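Local coordinates for protein iodotyrosine deiodinase (Thermotoga neapolitana, PDB 6TYK) that uses flavin mononucleotide to catalyse the reductive dehalogenation of iodo-, bromo- and chlorotyrosines, releasing iodide from mono- and diiodotyrosine, at residues 11-22 with 163-174. Numbering follows the deposited sequence.
Sequences RKTVRRFKKEKP and PVGYPDDPKPKY. With FMN (flavin mononucleotide), chain C.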
loop_
_atom_site.group_PDB
_atom_site.type_symbol
_atom_site.label_atom_id
_atom_site.label_comp_id
_atom_site.label_asym_id
_atom_site.label_seq_id
_atom_site.Cartn_x
_atom_site.Cartn_y
_atom_site.Cartn_z
ATOM N N ARG A 11 8.379 -5.744 -12.531
ATOM C CA ARG A 11 8.727 -4.527 -11.812
ATOM C C ARG A 11 9.732 -4.838 -10.706
ATOM O O ARG A 11 9.556 -5.776 -9.930
ATOM C CB ARG A 11 7.471 -3.856 -11.251
ATOM C CG ARG A 11 7.699 -2.444 -10.748
ATOM C CD ARG A 11 7.869 -2.401 -9.238
ATOM N NE ARG A 11 8.500 -1.156 -8.817
ATOM C CZ ARG A 11 9.375 -1.081 -7.820
ATOM N NH1 ARG A 11 9.681 -2.171 -7.137
ATOM N NH2 ARG A 11 9.932 0.076 -7.498
ATOM N N LYS A 12 10.803 -4.057 -10.664
ATOM C CA LYS A 12 11.853 -4.252 -9.681
ATOM C C LYS A 12 12.410 -2.897 -9.280
ATOM O O LYS A 12 12.101 -1.883 -9.900
ATOM C CB LYS A 12 12.969 -5.111 -10.262
ATOM C CG LYS A 12 13.642 -4.511 -11.483
ATOM C CD LYS A 12 14.699 -5.461 -12.005
ATOM C CE LYS A 12 15.474 -4.878 -13.175
ATOM N NZ LYS A 12 14.637 -4.693 -14.389
ATOM N N THR A 13 13.245 -2.872 -8.251
ATOM C CA THR A 13 13.832 -1.611 -7.825
ATOM C C THR A 13 14.702 -1.043 -8.931
ATOM O O THR A 13 15.429 -1.772 -9.615
ATOM C CB THR A 13 14.736 -1.787 -6.595
ATOM O OG1 THR A 13 14.152 -2.715 -5.677
ATOM C CG2 THR A 13 14.928 -0.441 -5.907
ATOM N N VAL A 14 14.638 0.269 -9.089
ATOM C CA VAL A 14 15.586 0.958 -9.939
ATOM C C VAL A 14 16.306 1.992 -9.086
ATOM O O VAL A 14 15.677 2.888 -8.522
ATOM C CB VAL A 14 14.899 1.633 -11.156
ATOM C CG1 VAL A 14 15.911 2.470 -11.944
ATOM C CG2 VAL A 14 14.249 0.583 -12.051
ATOM N N ARG A 15 17.624 1.852 -8.979
ATOM C CA ARG A 15 18.444 2.804 -8.234
ATOM C C ARG A 15 19.457 3.456 -9.163
ATOM O O ARG A 15 20.264 4.273 -8.721
ATOM C CB ARG A 15 19.183 2.099 -7.091
ATOM C CG ARG A 15 18.254 1.472 -6.065
ATOM C CD ARG A 15 19.022 0.739 -4.971
ATOM N NE ARG A 15 18.133 0.203 -3.936
ATOM C CZ ARG A 15 17.664 -1.039 -3.911
ATOM N NH1 ARG A 15 17.994 -1.897 -4.871
ATOM N NH2 ARG A 15 16.872 -1.424 -2.921
ATOM N N ARG A 16 19.415 3.069 -10.437
ATOM C CA ARG A 16 20.285 3.615 -11.476
ATOM C C ARG A 16 19.404 4.271 -12.511
ATOM O O ARG A 16 18.624 3.593 -13.185
ATOM C CB ARG A 16 21.090 2.509 -12.165
ATOM C CG ARG A 16 22.173 1.881 -11.319
ATOM C CD ARG A 16 22.887 0.755 -12.073
ATOM N NE ARG A 16 23.368 1.194 -13.382
ATOM C CZ ARG A 16 24.538 1.789 -13.592
ATOM N NH1 ARG A 16 25.377 2.010 -12.585
ATOM N NH2 ARG A 16 24.870 2.165 -14.817
ATOM N N PHE A 17 19.531 5.583 -12.642
ATOM C CA PHE A 17 18.676 6.343 -13.537
ATOM C C PHE A 17 19.471 7.043 -14.613
ATOM O O PHE A 17 20.623 7.405 -14.408
ATOM C CB PHE A 17 17.907 7.391 -12.745
ATOM C CG PHE A 17 16.949 6.801 -11.759
ATOM C CD1 PHE A 17 15.657 6.473 -12.145
ATOM C CD2 PHE A 17 17.333 6.569 -10.451
ATOM C CE1 PHE A 17 14.778 5.914 -11.253
ATOM C CE2 PHE A 17 16.456 6.007 -9.550
ATOM C CZ PHE A 17 15.171 5.691 -9.946
ATOM N N LYS A 18 18.838 7.230 -15.764
ATOM C CA LYS A 18 19.355 8.140 -16.769
ATOM C C LYS A 18 18.995 9.554 -16.336
ATOM O O LYS A 18 18.061 9.750 -15.559
ATOM C CB LYS A 18 18.712 7.845 -18.121
ATOM C CG LYS A 18 19.014 6.465 -18.666
ATOM C CD LYS A 18 18.314 6.242 -19.992
ATOM C CE LYS A 18 18.505 4.820 -20.496
ATOM N NZ LYS A 18 17.812 4.593 -21.799
ATOM N N LYS A 19 19.723 10.546 -16.831
ATOM C CA LYS A 19 19.381 11.931 -16.512
ATOM C C LYS A 19 18.296 12.491 -17.430
ATOM O O LYS A 19 17.638 13.483 -17.091
ATOM C CB LYS A 19 20.625 12.823 -16.515
ATOM C CG LYS A 19 21.521 12.598 -15.299
ATOM C CD LYS A 19 22.479 13.758 -15.045
ATOM C CE LYS A 19 23.695 13.703 -15.959
ATOM N NZ LYS A 19 24.748 14.674 -15.540
ATOM N N GLU A 20 18.094 11.847 -18.577
ATOM C CA GLU A 20 17.086 12.313 -19.518
ATOM C C GLU A 20 15.727 12.395 -18.843
ATOM O O GLU A 20 15.323 11.490 -18.106
ATOM C CB GLU A 20 17.044 11.465 -20.793
ATOM C CG GLU A 20 17.013 9.968 -20.590
ATOM C CD GLU A 20 16.846 9.227 -21.908
ATOM O OE1 GLU A 20 16.018 9.669 -22.735
ATOM O OE2 GLU A 20 17.547 8.215 -22.122
ATOM N N LYS A 21 15.039 13.504 -19.083
ATOM C CA LYS A 21 13.803 13.810 -18.378
ATOM C C LYS A 21 12.594 13.240 -19.094
ATOM O O LYS A 21 12.282 13.656 -20.202
ATOM C CB LYS A 21 13.632 15.320 -18.258
ATOM C CG LYS A 21 14.742 16.006 -17.488
ATOM C CD LYS A 21 14.568 17.507 -17.549
ATOM C CE LYS A 21 15.656 18.211 -16.763
ATOM N NZ LYS A 21 15.670 19.656 -17.074
ATOM N N PRO A 22 11.889 12.302 -18.450
ATOM C CA PRO A 22 10.620 11.835 -19.005
ATOM C C PRO A 22 9.633 12.985 -19.078
ATOM O O PRO A 22 9.701 13.909 -18.261
ATOM C CB PRO A 22 10.137 10.815 -17.967
ATOM C CG PRO A 22 11.355 10.416 -17.198
ATOM C CD PRO A 22 12.213 11.643 -17.173
ATOM N N PRO A 163 12.395 8.415 -6.127
ATOM C CA PRO A 163 13.107 8.874 -7.321
ATOM C C PRO A 163 12.470 8.215 -8.533
ATOM O O PRO A 163 12.189 7.013 -8.495
ATOM C CB PRO A 163 14.535 8.360 -7.109
ATOM C CG PRO A 163 14.624 8.080 -5.629
ATOM C CD PRO A 163 13.258 7.634 -5.228
ATOM N N VAL A 164 12.202 9.001 -9.568
ATOM C CA VAL A 164 11.570 8.487 -10.774
ATOM C C VAL A 164 12.333 8.955 -11.998
ATOM O O VAL A 164 12.721 10.114 -12.098
ATOM C CB VAL A 164 10.106 8.947 -10.888
ATOM C CG1 VAL A 164 9.496 8.460 -12.210
ATOM C CG2 VAL A 164 9.300 8.427 -9.704
ATOM N N GLY A 165 12.550 8.038 -12.928
ATOM C CA GLY A 165 13.188 8.381 -14.180
ATOM C C GLY A 165 13.303 7.138 -15.028
ATOM O O GLY A 165 12.752 6.089 -14.696
ATOM N N TYR A 166 14.010 7.256 -16.141
ATOM C CA TYR A 166 14.253 6.111 -16.998
ATOM C C TYR A 166 15.331 5.253 -16.365
ATOM O O TYR A 166 16.346 5.771 -15.904
ATOM C CB TYR A 166 14.724 6.584 -18.373
ATOM C CG TYR A 166 13.665 7.338 -19.137
ATOM C CD1 TYR A 166 12.478 6.719 -19.486
ATOM C CD2 TYR A 166 13.853 8.664 -19.513
ATOM C CE1 TYR A 166 11.508 7.388 -20.194
ATOM C CE2 TYR A 166 12.881 9.345 -20.223
ATOM C CZ TYR A 166 11.712 8.701 -20.556
ATOM O OH TYR A 166 10.737 9.365 -21.263
ATOM N N PRO A 167 15.123 3.929 -16.347
ATOM C CA PRO A 167 16.123 3.046 -15.747
ATOM C C PRO A 167 17.397 3.039 -16.567
ATOM O O PRO A 167 17.360 3.133 -17.803
ATOM C CB PRO A 167 15.462 1.663 -15.812
ATOM C CG PRO A 167 14.000 1.946 -15.974
ATOM C CD PRO A 167 13.952 3.180 -16.822
ATOM N N ASP A 168 18.523 2.920 -15.877
ATOM C CA ASP A 168 19.808 2.813 -16.542
ATOM C C ASP A 168 20.453 1.485 -16.194
ATOM O O ASP A 168 21.371 1.416 -15.369
ATOM C CB ASP A 168 20.723 3.960 -16.127
ATOM C CG ASP A 168 22.075 3.860 -16.768
ATOM O OD1 ASP A 168 22.130 3.347 -17.898
ATOM O OD2 ASP A 168 23.077 4.252 -16.150
ATOM N N ASP A 169 19.957 0.434 -16.835
ATOM C CA ASP A 169 20.404 -0.932 -16.581
ATOM C C ASP A 169 20.436 -1.292 -15.101
ATOM O O ASP A 169 21.494 -1.562 -14.532
ATOM C CB ASP A 169 21.762 -1.198 -17.219
ATOM C CG ASP A 169 22.093 -2.676 -17.252
ATOM O OD1 ASP A 169 21.150 -3.495 -17.261
ATOM O OD2 ASP A 169 23.282 -3.027 -17.267
ATOM N N PRO A 170 19.258 -1.324 -14.482
ATOM C CA PRO A 170 19.163 -1.636 -13.057
ATOM C C PRO A 170 19.532 -3.082 -12.761
ATOM O O PRO A 170 19.467 -3.952 -13.640
ATOM C CB PRO A 170 17.686 -1.384 -12.742
ATOM C CG PRO A 170 16.980 -1.578 -14.054
ATOM C CD PRO A 170 17.941 -1.137 -15.113
ATOM N N LYS A 171 19.926 -3.326 -11.518
ATOM C CA LYS A 171 20.274 -4.664 -11.064
ATOM C C LYS A 171 19.050 -5.573 -11.102
ATOM O O LYS A 171 17.915 -5.102 -11.077
ATOM C CB LYS A 171 20.846 -4.603 -9.649
ATOM C CG LYS A 171 22.139 -3.801 -9.536
ATOM C CD LYS A 171 23.242 -4.414 -10.376
ATOM C CE LYS A 171 23.542 -5.832 -9.925
ATOM N NZ LYS A 171 24.579 -6.473 -10.778
ATOM N N PRO A 172 19.278 -6.888 -11.162
ATOM C CA PRO A 172 18.159 -7.826 -11.246
ATOM C C PRO A 172 17.265 -7.812 -10.011
ATOM O O PRO A 172 17.697 -7.477 -8.901
ATOM C CB PRO A 172 18.852 -9.184 -11.359
ATOM C CG PRO A 172 20.188 -8.875 -11.921
ATOM C CD PRO A 172 20.574 -7.571 -11.292
ATOM N N LYS A 173 16.017 -8.203 -10.223
ATOM C CA LYS A 173 15.066 -8.336 -9.142
ATOM C C LYS A 173 15.576 -9.371 -8.150
ATOM O O LYS A 173 16.180 -10.376 -8.543
ATOM C CB LYS A 173 13.708 -8.755 -9.693
ATOM C CG LYS A 173 12.585 -8.572 -8.695
ATOM C CD LYS A 173 11.214 -8.758 -9.330
ATOM C CE LYS A 173 10.125 -8.589 -8.284
ATOM N NZ LYS A 173 8.788 -8.376 -8.871
ATOM N N TYR A 174 15.361 -9.123 -6.860
ATOM C CA TYR A 174 15.737 -10.116 -5.861
ATOM C C TYR A 174 14.700 -11.238 -5.854
ATOM O O TYR A 174 13.616 -11.092 -6.409
ATOM C CB TYR A 174 15.828 -9.491 -4.474
ATOM C CG TYR A 174 16.893 -8.419 -4.332
ATOM C CD1 TYR A 174 18.037 -8.414 -5.125
ATOM C CD2 TYR A 174 16.755 -7.416 -3.389
ATOM C CE1 TYR A 174 19.008 -7.431 -4.984
ATOM C CE2 TYR A 174 17.715 -6.436 -3.239
ATOM C CZ TYR A 174 18.837 -6.440 -4.039
ATOM O OH TYR A 174 19.785 -5.457 -3.880
HETATM N N1 FMN C . 15.464 0.577 -0.989
HETATM C C2 FMN C . 16.543 1.354 -0.676
HETATM O O2 FMN C . 17.546 1.289 -1.364
HETATM N N3 FMN C . 16.505 2.211 0.393
HETATM C C4 FMN C . 15.395 2.296 1.186
HETATM O O4 FMN C . 15.394 3.077 2.146
HETATM C C4A FMN C . 14.285 1.510 0.868
HETATM N N5 FMN C . 13.139 1.589 1.630
HETATM C C5A FMN C . 12.035 0.823 1.295
HETATM C C6 FMN C . 10.882 0.927 2.060
HETATM C C7 FMN C . 9.748 0.192 1.750
HETATM C C7M FMN C . 8.523 0.346 2.613
HETATM C C8 FMN C . 9.775 -0.665 0.659
HETATM C C8M FMN C . 8.564 -1.481 0.296
HETATM C C9 FMN C . 10.933 -0.770 -0.108
HETATM C C9A FMN C . 12.071 -0.028 0.200
HETATM N N10 FMN C . 13.243 -0.133 -0.549
HETATM C C10 FMN C . 14.320 0.666 -0.237
HETATM C "C1'" FMN C . 13.324 -1.052 -1.736
HETATM C "C2'" FMN C . 13.511 -2.510 -1.262
HETATM O "O2'" FMN C . 14.844 -2.754 -0.824
HETATM C "C3'" FMN C . 13.110 -3.458 -2.397
HETATM O "O3'" FMN C . 11.722 -3.295 -2.622
HETATM C "C4'" FMN C . 13.421 -4.927 -2.112
HETATM O "O4'" FMN C . 14.828 -5.110 -2.029
HETATM C "C5'" FMN C . 12.864 -5.822 -3.208
HETATM O "O5'" FMN C . 13.361 -5.382 -4.454
HETATM P P FMN C . 12.971 -6.141 -5.815
HETATM O O1P FMN C . 13.819 -5.455 -6.882
HETATM O O2P FMN C . 11.514 -5.904 -6.104
HETATM O O3P FMN C . 13.352 -7.601 -5.658
HETATM O O HOH W 1 16.925 -3.822 -8.862
HETATM O O HOH W 2 22.536 5.344 -13.736
HETATM O O HOH W 3 15.585 9.509 -16.472
#
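Phe-17 and Pro-167 form a single beta bridge where the loop 11-22 runs antiparallel to 163-174, the end of strand 156-165 and the loop that follows. Two backbone bonds make it: Lys-18 N gives a nearly straight bond to Tyr-166 O (2.9 Å), and Asp-168 N reaches Arg-16 O at 2.8 Å from above the carbonyl plane. Further along, the chains stay alongside each other to Lys-12 and Lys-173, a water lying within hydrogen-bonding distance of both Thr-13 O and Lys-171 O. Arg-16, its chain bent at chi3 (52°), turns its guanidinium edge to Asp-168 and holds it twice: NE points to the backbone O at 2.8 Å, and NH2 forms a salt bridge with OD2 at 3.1 Å. The Phe-17 ring carries Val-14 CG1 on one face and touches Pro-163 CB with CE2. At the far end Pro-22 CG sits over the Tyr-166 ring in a CH-pi contact, 3.8 Å from the centroid.

In this nitroreductase-family homodimer, the opposite end of the pairing forms part of the FMN site. Thr-13 N and Tyr-174 N bind different phosphate oxygens, while Arg-15 extends to the flavin, NE bonding O2 at 2.9 Å and NH2 meeting N1 in the guanidinium plane. Lys-173 leaves with CG anti to the backbone N (chi1 -165°) and stays extended, passing the phosphate to bring NZ to Arg-11 O (2.9 Å). That ammonium also bonds Lys-9 O and pairs with Glu-36 of the second subunit. Beside Lys-173, Lys-12 lays its CB against the Lys-173 CB and its CE against Pro-170 CG. With a methionine in place of Lys-173, the Arg-11 and Lys-9 carbonyls would probably be left without this donor and Glu-36 of the second subunit without this countercharge.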